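Local coordinates for Myo-inositol dehydrogenase (Corynebacterium glutamicum, PDB 3EUW), which probably oxidises myo-inositol with NAD+ as an inositol 2-dehydrogenase of the Gfo/Idh/MocA family, at residues T77-D80 against L81-A85. Sequence-based numbering, arbitrary orientation.
Sequences THVD and LITRA
L81 closes the first turn of helix 78-87, its N donating to T77 O at 3.1 Å. This helix is the crossover of a beta-alpha-beta unit between strands 68-71 and 92-94 of the Rossmann fold. The L81 side chain runs alongside T77 and points the same way, with CD1 3.8 Å from T77 OG1. That hydroxyl is held by P74 O and S73 OG. I82 N bonds to H78 O at 3.0 Å. The I82 side chain is buried and packs on I71 and C94, on the sheet side of the helix. T83 faces helix 102-112, touching C108, K111 and I112. Its chi1 of -59° sets OG1 beside its own backbone N, within reach of the preceding turn. V79 O accepts twice, from T83 N at 3.1 Å and from T83 OG1 at 2.7 Å, on opposite faces of the carbonyl plane. R84 N bonds to D80 O in a nearly straight line. The R84 chain extends from CG to NE, and NH1 forms a salt bridge with D58. The D80 carboxylate stands nearly perpendicular to the guanidinium, 88° between planes. D80 OD1 receives R84 NE on its syn side, tilted 27° out of the carboxylate plane, in a salt bridge of 3.3 Å.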
# COMPACT_ATOMS: atom_id res chain seq x y z
N THR A 77 -4.62 -15.42 40.57
CA THR A 77 -5.97 -15.41 41.12
C THR A 77 -7.01 -16.00 40.18
O THR A 77 -8.19 -16.06 40.52
CB THR A 77 -6.42 -13.98 41.44
OG1 THR A 77 -6.61 -13.25 40.22
CG2 THR A 77 -5.37 -13.26 42.29
N HIS A 78 -6.59 -16.46 39.01
CA HIS A 78 -7.53 -16.99 38.04
C HIS A 78 -8.25 -18.29 38.39
O HIS A 78 -9.46 -18.39 38.20
CB HIS A 78 -6.85 -17.11 36.67
CG HIS A 78 -6.49 -15.79 36.07
ND1 HIS A 78 -5.99 -15.66 34.79
CD2 HIS A 78 -6.54 -14.53 36.58
CE1 HIS A 78 -5.76 -14.38 34.53
NE2 HIS A 78 -6.09 -13.68 35.60
N VAL A 79 -7.53 -19.29 38.89
CA VAL A 79 -8.18 -20.55 39.25
C VAL A 79 -9.16 -20.35 40.39
O VAL A 79 -10.23 -20.96 40.41
CB VAL A 79 -7.15 -21.63 39.67
CG1 VAL A 79 -7.87 -22.80 40.34
CG2 VAL A 79 -6.40 -22.12 38.44
N ASP A 80 -8.79 -19.50 41.34
CA ASP A 80 -9.64 -19.24 42.50
C ASP A 80 -10.94 -18.57 42.09
O ASP A 80 -12.02 -19.06 42.42
CB ASP A 80 -8.89 -18.36 43.51
CG ASP A 80 -9.75 -18.00 44.72
OD1 ASP A 80 -10.28 -18.93 45.37
OD2 ASP A 80 -9.89 -16.79 45.02
N LEU A 81 -10.84 -17.45 41.37
CA LEU A 81 -12.03 -16.71 40.94
C LEU A 81 -12.92 -17.53 39.99
O LEU A 81 -14.15 -17.47 40.09
CB LEU A 81 -11.61 -15.39 40.29
CG LEU A 81 -10.99 -14.40 41.28
CD1 LEU A 81 -10.44 -13.19 40.55
CD2 LEU A 81 -12.04 -13.98 42.29
N ILE A 82 -12.31 -18.28 39.09
CA ILE A 82 -13.09 -19.09 38.17
C ILE A 82 -13.93 -20.08 38.97
O ILE A 82 -15.13 -20.20 38.75
CB ILE A 82 -12.17 -19.87 37.20
CG1 ILE A 82 -11.62 -18.92 36.13
CG2 ILE A 82 -12.94 -21.04 36.57
CD1 ILE A 82 -10.62 -19.55 35.17
N THR A 83 -13.28 -20.78 39.90
CA THR A 83 -13.94 -21.78 40.73
C THR A 83 -15.10 -21.20 41.54
O THR A 83 -16.22 -21.70 41.48
CB THR A 83 -12.93 -22.45 41.70
OG1 THR A 83 -11.88 -23.08 40.94
CG2 THR A 83 -13.62 -23.49 42.55
N ARG A 84 -14.84 -20.13 42.29
CA ARG A 84 -15.88 -19.51 43.11
C ARG A 84 -17.09 -19.09 42.28
O ARG A 84 -18.24 -19.34 42.66
CB ARG A 84 -15.35 -18.27 43.82
CG ARG A 84 -14.20 -18.50 44.78
CD ARG A 84 -14.03 -17.26 45.64
NE ARG A 84 -12.86 -17.28 46.51
CZ ARG A 84 -12.71 -16.48 47.55
NH1 ARG A 84 -13.66 -15.60 47.85
NH2 ARG A 84 -11.61 -16.54 48.28
N ALA A 85 -16.83 -18.44 41.15
CA ALA A 85 -17.91 -17.97 40.30
C ALA A 85 -18.72 -19.13 39.76
O ALA A 85 -19.95 -19.16 39.87
CB ALA A 85 -17.35 -17.14 39.15